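Local structure of shikimate dehydrogenase (NADP(+)) (Peptoclostridium difficile, 5DZS) at residues N180-M186 and L209-P213; S107-A112 and K228-Y234; L6-K10 and T61-K65. The protein probably catalyses the reversible NADPH-linked reduction of 3-dehydroshikimate to shikimate, the fourth of seven steps on the pathway to chorismate and the aromatic amino acids. All coordinates share one frame; numbering follows the deposited sequence. Where two conformers were deposited one is given.

Contact 1: residues N180-M186 and L209-P213; sequences NATPVGM and LIYNP
Just past neighbouring strands 177-180 and 205-208 the backbones are still linked by a weak bond from Leu-209 N to Asn-180 O (3.3 Å), with Ala-181 and Leu-209 CA atoms 6.1 Å apart. These are carboxyl-end loops of the parallel Rossmann-type sheet, and both Leu-209, predicted to bind NADP(+), and Tyr-211, predicted to bind shikimate, lie in the second. Ile-210 fills the concave side of loop 180-186. Its CG2 packs on Met-186 CB (3.9 Å), the two side chains crossing at about a right angle, while CD1 lies 3.8 Å from Thr-182 O and CG1 lies against Asn-180 ND2. Leu-209 lays CB and CG beside Asn-180 O, with CD1 4.4 Å from Ala-181 CB; it also touches Leu-105 and Met-108 of helix 101-111.

The Asn-180 amide bonds within the curl of the loop. With CG anti to the backbone N (chi1 178°), it lies alongside the chain that follows, where OD1 accepts Thr-182 OG1 at 2.6 Å in the carbonyl plane, on a lone pair, and Thr-182 N from above that plane, closing an Asx turn. Thr-182 OG1 in turn accepts Val-184 N, an ST turn that runs into the type II beta turn from Pro-183 to Met-186. On the other branch, Asn-180 ND2 donates to Asp-208, which also receives Ile-210 N, and reaches Val-184 O in a weak bond of 3.4 Å.

Contact 2: residues S107-A112 and K228-Y234; sequences SMFKMA and KTCDGLY
Met-111 folds back over the ring of Tyr-234 like a lid: its CG stands 3.7 Å from the ring centroid, only 11° off the normal, a CH-pi contact over the face. SD stands higher over the same face, 4.7 Å from the centroid, a Met-aromatic contact at a distance. Bends at chi2 (-76°) and chi3 then bring CE down again, 3.8 Å from Tyr-234 CB. Ser-107, one turn earlier on the helix, meets the same ring at its edge, OG lying 3.4 Å from CE2. A water joins Ser-107 OG to Tyr-234 O, donating to the carbonyl. The phenol hydroxyl of Tyr-234 is hydrogen-bonded to Asp-258 of helix 255-268.

Farther along, sulfur and apolar carbon gather round Cys-230. In one of its two conformers Met-108 sets CG 3.8 Å from Cys-230 SG, and Ala-112 CB and Met-111 CE approach the same sulfur. Beyond the helix end, Lys-228 extends from the edge strand to give Ala-112 O a weak bond from NZ (3.2 Å).

Just before the turn, Asp-231 OD1 caps helix 233-248 by accepting Leu-233 N at 3.0 Å, from above the carboxylate plane. Helix 101-111 thus packs on a strand-turn-helix unit at the edge of the Rossmann-type NADP(+) domain, whose turn carries Gly-232, a predicted NADP(+)-binding residue.

Contact 3: residues L6-K10 and T61-K65; sequences LVGEK and TVPYK. With SO4 (sulfate ion), chain D.
Tyr-64 lays its ring beside the end of strand 2-8, CE2 coming 3.6 Å from Gly-8 C and CD2 4.1 Å from Val-7 CG1. With CG beside its own backbone N (chi1 -58°), the ring swings back under Pro-63, whose CD stands 3.8 Å above the ring plane, over its centre. The hydroxyl passes Glu-9 CB and donates to Ile-38 O, just past strand 31-37. Glu-9 stretches out with CG anti to the backbone N and crosses Pro-63 at about a right angle, its CB 3.7 Å from Pro-63 CD; its carboxylate forms a salt bridge with Lys-40.

The backbones join through a nearly straight bond from Thr-61 N to Val-7 O (2.9 Å, 167°), which continues the parallel pairing of strands 2-8 and 57-60 in the substrate-binding domain. Thr-61 CG2 packs on Leu-6 CD1 at 3.8 Å and close to Gly-8, where the lack of a side chain lets the threonine sit tight against the strand. A water bridges the two segments, accepting from Lys-10 N and donating to Val-62 O at 2.6 Å.

A cis peptide precedes Pro-63, and beyond it Lys-65 N donates to O3 of a sulfate (3.0 Å) that probably comes from the crystallisation liquor. Lys-65, the predicted proton acceptor, turns its NZ to a salt bridge with Asp-101, a predicted shikimate-binding residue, as is Thr-61. One short, nearly straight backbone bond and apolar packing thus join loop and strand, while the later end of the loop has an N-H able to meet an anion and carries the probable catalytic lysine.

Contacts 1 and 2 are neighbours in the nucleotide-binding domain, their centres 13 Å apart, and contact 1 is nested in the chain loop that contact 2 closes. They touch through a probable hydrogen bond between Ile-210 O and Gly-232 N (3.1 Å), through Tyr-211 against Leu-233 and Asp-231, and through Leu-209 against Met-108. Contact 3 belongs to the substrate-binding domain; its centre lies 14 Å from that of contact 1, with nearest atoms about 5 Å apart, but 23 Å from contact 2. The predicted shikimate and NADP(+) residues of contacts 1 and 3 come from different domains. The sulfate, probably from the crystallisation liquor, is hydrogen-bonded to Lys-65 N and Gly-128 N and so sits between them.

Contact 1: residues N180-M186 and L209-P213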
ATOM      1  N   ASN B 180      -4.970 -18.728 -20.652  1.00 28.03           N
ATOM      2  CA  ASN B 180      -6.284 -19.163 -20.206  1.00 28.53           C
ATOM      3  C   ASN B 180      -6.772 -18.404 -18.976  1.00 29.04           C
ATOM      4  O   ASN B 180      -6.250 -18.603 -17.869  1.00 29.66           O
ATOM      5  CB  ASN B 180      -6.285 -20.647 -19.855  1.00 30.28           C
ATOM      6  CG  ASN B 180      -7.637 -21.105 -19.344  1.00 33.27           C
ATOM      7  OD1 ASN B 180      -8.674 -20.700 -19.871  1.00 34.08           O
ATOM      8  ND2 ASN B 180      -7.636 -21.929 -18.304  1.00 34.31           N
ATOM      9  N   ALA B 181      -7.773 -17.555 -19.170  1.00 29.56           N
ATOM     10  CA  ALA B 181      -8.403 -16.811 -18.077  1.00 31.47           C
ATOM     11  C   ALA B 181      -9.830 -17.330 -17.819  1.00 35.32           C
ATOM     12  O   ALA B 181     -10.619 -16.643 -17.175  1.00 44.15           O
ATOM     13  CB  ALA B 181      -8.438 -15.324 -18.390  1.00 30.78           C
ATOM     14  N   THR B 182     -10.143 -18.532 -18.306  1.00 38.04           N
ATOM     15  CA  THR B 182     -11.462 -19.142 -18.117  1.00 41.32           C
ATOM     16  C   THR B 182     -11.417 -20.071 -16.909  1.00 46.78           C
ATOM     17  O   THR B 182     -10.345 -20.486 -16.488  1.00 43.38           O
ATOM     18  CB  THR B 182     -11.911 -19.972 -19.339  1.00 43.68           C
ATOM     19  OG1 THR B 182     -11.203 -21.222 -19.397  1.00 42.34           O
ATOM     20  CG2 THR B 182     -11.726 -19.198 -20.636  1.00 41.78           C
ATOM     21  N   PRO B 183     -12.587 -20.415 -16.356  1.00 50.28           N
ATOM     22  CA  PRO B 183     -12.585 -21.346 -15.231  1.00 56.52           C
ATOM     23  C   PRO B 183     -12.445 -22.816 -15.668  1.00 60.76           C
ATOM     24  O   PRO B 183     -12.557 -23.711 -14.835  1.00 65.84           O
ATOM     25  CB  PRO B 183     -13.948 -21.102 -14.575  1.00 56.47           C
ATOM     26  CG  PRO B 183     -14.821 -20.612 -15.670  1.00 55.16           C
ATOM     27  CD  PRO B 183     -13.937 -19.900 -16.656  1.00 53.32           C
ATOM     28  N   VAL B 184     -12.198 -23.058 -16.954  1.00 61.71           N
ATOM     29  CA  VAL B 184     -12.062 -24.419 -17.468  1.00 66.08           C
ATOM     30  C   VAL B 184     -10.715 -25.037 -17.096  1.00 70.68           C
ATOM     31  O   VAL B 184      -9.668 -24.395 -17.228  1.00 70.13           O
ATOM     32  CB  VAL B 184     -12.216 -24.450 -19.003  1.00 65.15           C
ATOM     33  CG1 VAL B 184     -12.066 -25.871 -19.535  1.00 68.02           C
ATOM     34  CG2 VAL B 184     -13.558 -23.860 -19.410  1.00 65.28           C
ATOM     35  N   GLY B 185     -10.756 -26.285 -16.625  1.00 73.42           N
ATOM     36  CA  GLY B 185      -9.551 -27.036 -16.267  1.00 74.60           C
ATOM     37  C   GLY B 185      -9.299 -27.234 -14.783  1.00 78.68           C
ATOM     38  O   GLY B 185      -8.265 -27.785 -14.404  1.00 76.54           O
ATOM     39  N   MET B 186     -10.233 -26.814 -13.936  1.00 83.17           N
ATOM     40  CA  MET B 186     -10.027 -26.962 -12.491  1.00 92.79           C
ATOM     41  C   MET B 186     -10.702 -28.219 -11.900  1.00 99.42           C
ATOM     42  O   MET B 186     -11.205 -29.064 -12.635  1.00102.64           O
ATOM     43  CB  MET B 186     -10.368 -25.650 -11.749  1.00 93.49           C
ATOM     44  CG  MET B 186     -11.738 -25.042 -12.007  1.00 95.19           C
ATOM     45  SD  MET B 186     -11.781 -23.334 -11.403  1.00 97.95           S
ATOM     46  CE  MET B 186     -13.502 -22.901 -11.648  1.00102.13           C
ATOM     47  N   LEU B 209      -3.867 -19.644 -15.827  1.00 30.60           N
ATOM     48  CA  LEU B 209      -3.995 -19.023 -14.506  1.00 29.82           C
ATOM     49  C   LEU B 209      -4.518 -20.008 -13.472  1.00 33.27           C
ATOM     50  O   LEU B 209      -4.426 -19.760 -12.263  1.00 31.72           O
ATOM     51  CB  LEU B 209      -4.861 -17.767 -14.561  1.00 30.10           C
ATOM     52  CG  LEU B 209      -4.369 -16.666 -15.508  1.00 31.43           C
ATOM     53  CD1 LEU B 209      -5.192 -15.394 -15.356  1.00 31.74           C
ATOM     54  CD2 LEU B 209      -2.883 -16.379 -15.319  1.00 34.34           C
ATOM     55  N   ILE B 210      -5.055 -21.128 -13.936  1.00 36.10           N
ATOM     56  CA  ILE B 210      -5.555 -22.160 -13.047  1.00 37.20           C
ATOM     57  C   ILE B 210      -4.402 -22.946 -12.460  1.00 38.58           C
ATOM     58  O   ILE B 210      -3.352 -23.117 -13.084  1.00 38.05           O
ATOM     59  CB  ILE B 210      -6.455 -23.166 -13.804  1.00 42.27           C
ATOM     60  CG1 ILE B 210      -7.681 -22.462 -14.409  1.00 43.94           C
ATOM     61  CG2 ILE B 210      -6.880 -24.310 -12.895  1.00 44.34           C
ATOM     62  CD1 ILE B 210      -8.571 -21.754 -13.404  1.00 46.96           C
ATOM     63  N   TYR B 211      -4.586 -23.397 -11.230  1.00 39.96           N
ATOM     64  CA  TYR B 211      -3.620 -24.279 -10.621  1.00 41.46           C
ATOM     65  C   TYR B 211      -4.345 -25.479 -10.045  1.00 45.80           C
ATOM     66  O   TYR B 211      -5.308 -25.330  -9.297  1.00 46.65           O
ATOM     67  CB  TYR B 211      -2.803 -23.627  -9.506  1.00 39.75           C
ATOM     68  CG  TYR B 211      -1.989 -24.687  -8.801  1.00 41.57           C
ATOM     69  CD1 TYR B 211      -0.911 -25.295  -9.439  1.00 41.86           C
ATOM     70  CD2 TYR B 211      -2.332 -25.129  -7.527  1.00 43.40           C
ATOM     71  CE1 TYR B 211      -0.176 -26.288  -8.822  1.00 43.45           C
ATOM     72  CE2 TYR B 211      -1.605 -26.124  -6.900  1.00 45.89           C
ATOM     73  CZ  TYR B 211      -0.529 -26.702  -7.552  1.00 46.82           C
ATOM     74  OH  TYR B 211       0.200 -27.686  -6.926  1.00 51.70           O
ATOM     75  N   ASN B 212      -3.886 -26.662 -10.431  1.00 50.09           N
ATOM     76  CA  ASN B 212      -4.395 -27.900  -9.878  1.00 54.92           C
ATOM     77  C   ASN B 212      -3.226 -28.884  -9.792  1.00 55.75           C
ATOM     78  O   ASN B 212      -2.484 -29.070 -10.765  1.00 52.25           O
ATOM     79  CB  ASN B 212      -5.570 -28.460 -10.690  1.00 60.08           C
ATOM     80  CG  ASN B 212      -5.212 -28.744 -12.131  1.00 66.93           C
ATOM     81  OD1 ASN B 212      -4.198 -28.267 -12.641  1.00 77.17           O
ATOM     82  ND2 ASN B 212      -6.057 -29.518 -12.805  1.00 69.14           N
ATOM     83  N   PRO B 213      -3.016 -29.471  -8.608  1.00 57.45           N
ATOM     84  CA  PRO B 213      -1.941 -30.437  -8.430  1.00 57.88           C
ATOM     85  C   PRO B 213      -1.847 -31.491  -9.541  1.00 59.55           C
ATOM     86  O   PRO B 213      -0.745 -31.896  -9.900  1.00 63.64           O
ATOM     87  CB  PRO B 213      -2.297 -31.095  -7.097  1.00 58.63           C
ATOM     88  CG  PRO B 213      -2.965 -30.008  -6.321  1.00 57.38           C
ATOM     89  CD  PRO B 213      -3.654 -29.116  -7.325  1.00 57.50           C
TER

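Contact 2: residues S107-A112 and K228-Y234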
ATOM      1  N   SER B 107       4.555 -10.476 -11.998  1.00 35.11           N
ATOM      2  CA  SER B 107       5.430 -11.343 -11.222  1.00 34.97           C
ATOM      3  C   SER B 107       5.708 -12.697 -11.906  1.00 35.48           C
ATOM      4  O   SER B 107       6.881 -13.115 -12.040  1.00 34.86           O
ATOM      5  CB  SER B 107       4.779 -11.584  -9.861  1.00 39.85           C
ATOM      6  OG  SER B 107       5.589 -12.393  -9.046  1.00 42.68           O
ATOM      7  N   MET B 108       4.624 -13.354 -12.329  0.50 32.94           N
ATOM      8  CA  MET B 108       4.640 -14.662 -13.014  0.50 32.67           C
ATOM      9  C   MET B 108       5.427 -14.616 -14.330  0.50 32.00           C
ATOM     10  O   MET B 108       6.187 -15.531 -14.646  0.50 32.70           O
ATOM     11  CB  MET B 108       3.192 -15.101 -13.295  0.50 32.38           C
ATOM     12  CG  MET B 108       3.028 -16.353 -14.158  0.50 32.91           C
ATOM     13  SD  MET B 108       1.303 -16.730 -14.611  0.50 31.47           S
ATOM     14  CE  MET B 108       0.911 -15.327 -15.651  0.50 31.43           C
ATOM     15  N   PHE B 109       5.215 -13.556 -15.101  1.00 32.51           N
ATOM     16  CA  PHE B 109       5.905 -13.373 -16.394  1.00 33.55           C
ATOM     17  C   PHE B 109       7.400 -13.160 -16.204  1.00 34.90           C
ATOM     18  O   PHE B 109       8.206 -13.711 -16.952  1.00 35.83           O
ATOM     19  CB  PHE B 109       5.298 -12.229 -17.205  1.00 34.32           C
ATOM     20  CG  PHE B 109       4.096 -12.631 -18.009  1.00 35.49           C
ATOM     21  CD1 PHE B 109       2.852 -12.723 -17.422  1.00 35.40           C
ATOM     22  CD2 PHE B 109       4.211 -12.907 -19.360  1.00 37.63           C
ATOM     23  CE1 PHE B 109       1.739 -13.079 -18.160  1.00 37.29           C
ATOM     24  CE2 PHE B 109       3.100 -13.278 -20.108  1.00 38.78           C
ATOM     25  CZ  PHE B 109       1.863 -13.355 -19.507  1.00 39.74           C
ATOM     26  N   LYS B 110       7.776 -12.379 -15.198  1.00 35.18           N
ATOM     27  CA  LYS B 110       9.190 -12.159 -14.906  1.00 37.50           C
ATOM     28  C   LYS B 110       9.850 -13.447 -14.455  1.00 37.80           C
ATOM     29  O   LYS B 110      10.948 -13.768 -14.881  1.00 36.40           O
ATOM     30  CB  LYS B 110       9.373 -11.099 -13.819  1.00 40.51           C
ATOM     31  CG  LYS B 110       9.049  -9.690 -14.267  1.00 42.92           C
ATOM     32  CD  LYS B 110       9.064  -8.742 -13.086  1.00 45.85           C
ATOM     33  CE  LYS B 110       8.810  -7.310 -13.519  1.00 47.67           C
ATOM     34  NZ  LYS B 110       8.479  -6.455 -12.350  1.00 49.61           N
ATOM     35  N   MET B 111       9.172 -14.195 -13.601  1.00 36.96           N
ATOM     36  CA  MET B 111       9.727 -15.438 -13.081  1.00 39.87           C
ATOM     37  C   MET B 111       9.943 -16.446 -14.216  1.00 39.07           C
ATOM     38  O   MET B 111      10.972 -17.126 -14.259  1.00 40.55           O
ATOM     39  CB  MET B 111       8.810 -15.990 -11.979  1.00 41.62           C
ATOM     40  CG  MET B 111       9.199 -17.340 -11.402  1.00 45.40           C
ATOM     41  SD  MET B 111       8.795 -18.728 -12.481  1.00 50.18           S
ATOM     42  CE  MET B 111       7.004 -18.587 -12.607  1.00 49.05           C
ATOM     43  N   ALA B 112       8.983 -16.510 -15.138  1.00 35.68           N
ATOM     44  CA  ALA B 112       9.044 -17.428 -16.269  1.00 37.64           C
ATOM     45  C   ALA B 112       9.894 -16.879 -17.430  1.00 39.53           C
ATOM     46  O   ALA B 112      10.028 -17.538 -18.460  1.00 42.27           O
ATOM     47  CB  ALA B 112       7.634 -17.734 -16.751  1.00 36.02           C
ATOM     48  N   LYS B 228       6.209 -24.190 -24.435  1.00 52.78           N
ATOM     49  CA  LYS B 228       6.546 -23.613 -23.134  1.00 51.29           C
ATOM     50  C   LYS B 228       5.239 -23.465 -22.357  1.00 48.46           C
ATOM     51  O   LYS B 228       4.267 -22.933 -22.884  1.00 47.82           O
ATOM     52  CB  LYS B 228       7.256 -22.266 -23.304  1.00 50.02           C
ATOM     53  CG  LYS B 228       7.683 -21.602 -22.004  1.00 51.03           C
ATOM     54  CD  LYS B 228       8.550 -20.380 -22.273  1.00 53.17           C
ATOM     55  CE  LYS B 228       8.796 -19.553 -21.016  1.00 54.28           C
ATOM     56  NZ  LYS B 228       9.373 -20.337 -19.889  1.00 56.93           N
ATOM     57  N   THR B 229       5.204 -23.979 -21.131  1.00 47.28           N
ATOM     58  CA  THR B 229       4.006 -23.900 -20.286  1.00 44.97           C
ATOM     59  C   THR B 229       4.291 -23.284 -18.926  1.00 45.23           C
ATOM     60  O   THR B 229       5.400 -23.363 -18.416  1.00 44.71           O
ATOM     61  CB  THR B 229       3.399 -25.288 -20.021  1.00 46.43           C
ATOM     62  OG1 THR B 229       4.367 -26.123 -19.364  1.00 47.56           O
ATOM     63  CG2 THR B 229       2.939 -25.927 -21.307  1.00 47.11           C
ATOM     64  N   CYS B 230       3.257 -22.689 -18.333  1.00 41.92           N
ATOM     65  CA  CYS B 230       3.366 -22.064 -17.028  1.00 41.47           C
ATOM     66  C   CYS B 230       2.003 -22.165 -16.358  1.00 36.72           C
ATOM     67  O   CYS B 230       1.002 -21.777 -16.973  1.00 36.61           O
ATOM     68  CB  CYS B 230       3.767 -20.605 -17.212  1.00 42.68           C
ATOM     69  SG  CYS B 230       3.998 -19.686 -15.686  1.00 48.98           S
ATOM     70  N   ASP B 231       1.953 -22.697 -15.128  1.00 35.68           N
ATOM     71  CA  ASP B 231       0.682 -22.800 -14.388  1.00 33.91           C
ATOM     72  C   ASP B 231       0.482 -21.594 -13.482  1.00 32.29           C
ATOM     73  O   ASP B 231       1.298 -20.672 -13.470  1.00 31.42           O
ATOM     74  CB  ASP B 231       0.497 -24.150 -13.655  1.00 36.46           C
ATOM     75  CG  ASP B 231       1.407 -24.336 -12.441  1.00 38.04           C
ATOM     76  OD1 ASP B 231       1.833 -23.351 -11.807  1.00 35.12           O
ATOM     77  OD2 ASP B 231       1.656 -25.512 -12.095  1.00 42.29           O
ATOM     78  N   GLY B 232      -0.625 -21.579 -12.759  1.00 31.96           N
ATOM     79  CA  GLY B 232      -0.956 -20.390 -11.990  1.00 29.99           C
ATOM     80  C   GLY B 232      -0.426 -20.302 -10.589  1.00 28.47           C
ATOM     81  O   GLY B 232      -0.657 -19.294  -9.932  1.00 26.21           O
ATOM     82  N   LEU B 233       0.318 -21.314 -10.133  1.00 27.74           N
ATOM     83  CA  LEU B 233       0.703 -21.334  -8.708  1.00 27.02           C
ATOM     84  C   LEU B 233       1.567 -20.158  -8.266  1.00 25.09           C
ATOM     85  O   LEU B 233       1.322 -19.567  -7.209  1.00 23.60           O
ATOM     86  CB  LEU B 233       1.358 -22.661  -8.326  1.00 29.05           C
ATOM     87  CG  LEU B 233       1.691 -22.837  -6.839  1.00 29.60           C
ATOM     88  CD1 LEU B 233       0.456 -22.719  -5.945  1.00 31.04           C
ATOM     89  CD2 LEU B 233       2.384 -24.176  -6.626  1.00 32.33           C
ATOM     90  N   TYR B 234       2.569 -19.791  -9.048  1.00 26.34           N
ATOM     91  CA  TYR B 234       3.436 -18.694  -8.623  1.00 25.27           C
ATOM     92  C   TYR B 234       2.629 -17.411  -8.430  1.00 25.29           C
ATOM     93  O   TYR B 234       2.842 -16.654  -7.485  1.00 24.54           O
ATOM     94  CB  TYR B 234       4.574 -18.485  -9.635  1.00 26.48           C
ATOM     95  CG  TYR B 234       5.709 -17.639  -9.133  1.00 28.16           C
ATOM     96  CD1 TYR B 234       6.699 -18.196  -8.335  1.00 29.63           C
ATOM     97  CD2 TYR B 234       5.806 -16.289  -9.450  1.00 27.28           C
ATOM     98  CE1 TYR B 234       7.750 -17.441  -7.874  1.00 31.08           C
ATOM     99  CE2 TYR B 234       6.870 -15.522  -8.986  1.00 31.42           C
ATOM    100  CZ  TYR B 234       7.832 -16.106  -8.204  1.00 29.65           C
ATOM    101  OH  TYR B 234       8.920 -15.396  -7.714  1.00 35.34           O
TER
HETATM  102  O   HOH W   1       3.635 -13.884  -8.092  1.00 34.28           O

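Contact 3: residues L6-K10 and T61-K65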
ATOM      1  N   LEU B   6     -11.674 -16.153   1.703  1.00 15.94           N
ATOM      2  CA  LEU B   6     -11.869 -16.114   0.265  1.00 16.05           C
ATOM      3  C   LEU B   6     -13.346 -16.223  -0.059  1.00 17.10           C
ATOM      4  O   LEU B   6     -14.000 -17.197   0.330  1.00 17.40           O
ATOM      5  CB  LEU B   6     -11.118 -17.274  -0.399  1.00 18.00           C
ATOM      6  CG  LEU B   6     -11.327 -17.463  -1.906  1.00 17.67           C
ATOM      7  CD1 LEU B   6     -10.864 -16.261  -2.699  1.00 18.35           C
ATOM      8  CD2 LEU B   6     -10.660 -18.740  -2.382  1.00 20.06           C
ATOM      9  N   VAL B   7     -13.862 -15.224  -0.788  1.00 16.27           N
ATOM     10  CA  VAL B   7     -15.259 -15.189  -1.183  1.00 17.17           C
ATOM     11  C   VAL B   7     -15.430 -15.638  -2.634  1.00 17.44           C
ATOM     12  O   VAL B   7     -14.793 -15.087  -3.540  1.00 18.80           O
ATOM     13  CB  VAL B   7     -15.828 -13.777  -1.018  1.00 18.36           C
ATOM     14  CG1 VAL B   7     -17.245 -13.673  -1.595  1.00 22.60           C
ATOM     15  CG2 VAL B   7     -15.811 -13.364   0.460  1.00 19.32           C
ATOM     16  N   GLY B   8     -16.290 -16.625  -2.851  1.00 17.84           N
ATOM     17  CA  GLY B   8     -16.570 -17.130  -4.197  1.00 19.02           C
ATOM     18  C   GLY B   8     -17.774 -18.027  -4.120  1.00 21.24           C
ATOM     19  O   GLY B   8     -18.284 -18.280  -3.039  1.00 21.87           O
ATOM     20  N   GLU B   9     -18.225 -18.542  -5.251  1.00 23.38           N
ATOM     21  CA  GLU B   9     -19.445 -19.363  -5.250  1.00 29.40           C
ATOM     22  C   GLU B   9     -19.176 -20.821  -4.854  1.00 33.01           C
ATOM     23  O   GLU B   9     -19.895 -21.396  -4.015  1.00 34.28           O
ATOM     24  CB  GLU B   9     -20.109 -19.263  -6.616  1.00 31.39           C
ATOM     25  CG  GLU B   9     -21.453 -19.948  -6.732  1.00 35.90           C
ATOM     26  CD  GLU B   9     -22.015 -19.842  -8.141  1.00 38.85           C
ATOM     27  OE1 GLU B   9     -21.233 -19.591  -9.092  1.00 43.78           O
ATOM     28  OE2 GLU B   9     -23.243 -20.015  -8.298  1.00 44.21           O
ATOM     29  N   LYS B  10     -18.119 -21.391  -5.433  1.00 32.71           N
ATOM     30  CA  LYS B  10     -17.713 -22.783  -5.182  1.00 35.13           C
ATOM     31  C   LYS B  10     -16.207 -22.787  -4.993  1.00 33.45           C
ATOM     32  O   LYS B  10     -15.473 -22.425  -5.921  1.00 38.63           O
ATOM     33  CB  LYS B  10     -18.071 -23.663  -6.386  1.00 42.45           C
ATOM     34  CG  LYS B  10     -19.533 -23.617  -6.821  1.00 48.46           C
ATOM     35  CD  LYS B  10     -20.466 -24.180  -5.759  1.00 53.65           C
ATOM     36  CE  LYS B  10     -21.903 -24.240  -6.273  1.00 59.11           C
ATOM     37  NZ  LYS B  10     -22.826 -24.891  -5.300  1.00 59.78           N
ATOM     38  N   THR B  61     -13.045 -14.025  -5.588  1.00 17.76           N
ATOM     39  CA  THR B  61     -12.794 -14.757  -6.816  1.00 18.98           C
ATOM     40  C   THR B  61     -14.081 -14.882  -7.645  1.00 20.43           C
ATOM     41  O   THR B  61     -15.097 -14.182  -7.418  1.00 20.43           O
ATOM     42  CB  THR B  61     -12.066 -16.085  -6.553  1.00 21.10           C
ATOM     43  OG1 THR B  61     -11.643 -16.681  -7.803  1.00 23.45           O
ATOM     44  CG2 THR B  61     -12.920 -17.038  -5.788  1.00 22.49           C
ATOM     45  N   VAL B  62     -14.021 -15.708  -8.677  1.00 22.90           N
ATOM     46  CA  VAL B  62     -15.166 -15.862  -9.565  1.00 24.71           C
ATOM     47  C   VAL B  62     -16.403 -16.332  -8.799  1.00 23.55           C
ATOM     48  O   VAL B  62     -16.303 -17.174  -7.900  1.00 24.73           O
ATOM     49  CB  VAL B  62     -14.814 -16.814 -10.724  1.00 28.96           C
ATOM     50  CG1 VAL B  62     -13.733 -16.193 -11.579  1.00 32.76           C
ATOM     51  CG2 VAL B  62     -14.393 -18.171 -10.214  1.00 31.55           C
ATOM     52  N   PRO B  63     -17.595 -15.829  -9.143  1.00 23.09           N
ATOM     53  CA  PRO B  63     -17.860 -14.890 -10.233  1.00 22.75           C
ATOM     54  C   PRO B  63     -18.195 -13.487  -9.747  1.00 23.92           C
ATOM     55  O   PRO B  63     -18.981 -12.771 -10.358  1.00 25.07           O
ATOM     56  CB  PRO B  63     -19.119 -15.508 -10.851  1.00 25.80           C
ATOM     57  CG  PRO B  63     -19.865 -15.987  -9.681  1.00 25.72           C
ATOM     58  CD  PRO B  63     -18.837 -16.456  -8.662  1.00 25.68           C
ATOM     59  N   TYR B  64     -17.504 -13.069  -8.689  1.00 20.88           N
ATOM     60  CA  TYR B  64     -17.886 -11.841  -7.990  1.00 21.25           C
ATOM     61  C   TYR B  64     -16.918 -10.679  -8.088  1.00 19.21           C
ATOM     62  O   TYR B  64     -17.171  -9.656  -7.462  1.00 20.89           O
ATOM     63  CB  TYR B  64     -18.105 -12.147  -6.485  1.00 21.23           C
ATOM     64  CG  TYR B  64     -19.157 -13.208  -6.192  1.00 21.56           C
ATOM     65  CD1 TYR B  64     -20.390 -13.157  -6.811  1.00 23.44           C
ATOM     66  CD2 TYR B  64     -18.931 -14.233  -5.289  1.00 20.11           C
ATOM     67  CE1 TYR B  64     -21.356 -14.107  -6.548  1.00 24.50           C
ATOM     68  CE2 TYR B  64     -19.889 -15.192  -5.016  1.00 21.03           C
ATOM     69  CZ  TYR B  64     -21.096 -15.123  -5.659  1.00 22.57           C
ATOM     70  OH  TYR B  64     -22.077 -16.050  -5.434  1.00 24.81           O
ATOM     71  N   LYS B  65     -15.857 -10.800  -8.869  1.00 19.60           N
ATOM     72  CA  LYS B  65     -14.856  -9.726  -8.865  1.00 20.32           C
ATOM     73  C   LYS B  65     -15.392  -8.377  -9.358  1.00 23.01           C
ATOM     74  O   LYS B  65     -14.911  -7.336  -8.942  1.00 23.12           O
ATOM     75  CB  LYS B  65     -13.608 -10.118  -9.627  1.00 22.08           C
ATOM     76  CG  LYS B  65     -12.901 -11.343  -9.085  1.00 23.74           C
ATOM     77  CD  LYS B  65     -11.664 -11.568  -9.969  1.00 28.98           C
ATOM     78  CE  LYS B  65     -10.837 -12.767  -9.625  1.00 33.94           C
ATOM     79  NZ  LYS B  65      -9.759 -12.803 -10.670  1.00 35.78           N
TER
HETATM   80  S   SO4 D 301     -15.337 -12.457 -12.584  1.00 38.53           S
HETATM   81  O1  SO4 D 301     -14.140 -13.156 -13.078  1.00 50.03           O
HETATM   82  O2  SO4 D 301     -16.531 -12.952 -13.354  1.00 52.95           O
HETATM   83  O3  SO4 D 301     -15.574 -12.685 -11.141  1.00 32.98           O
HETATM   84  O4  SO4 D 301     -15.177 -11.012 -12.838  1.00 47.57           O
HETATM   85  O   HOH W   2     -16.047 -19.621  -7.150  1.00 37.82           O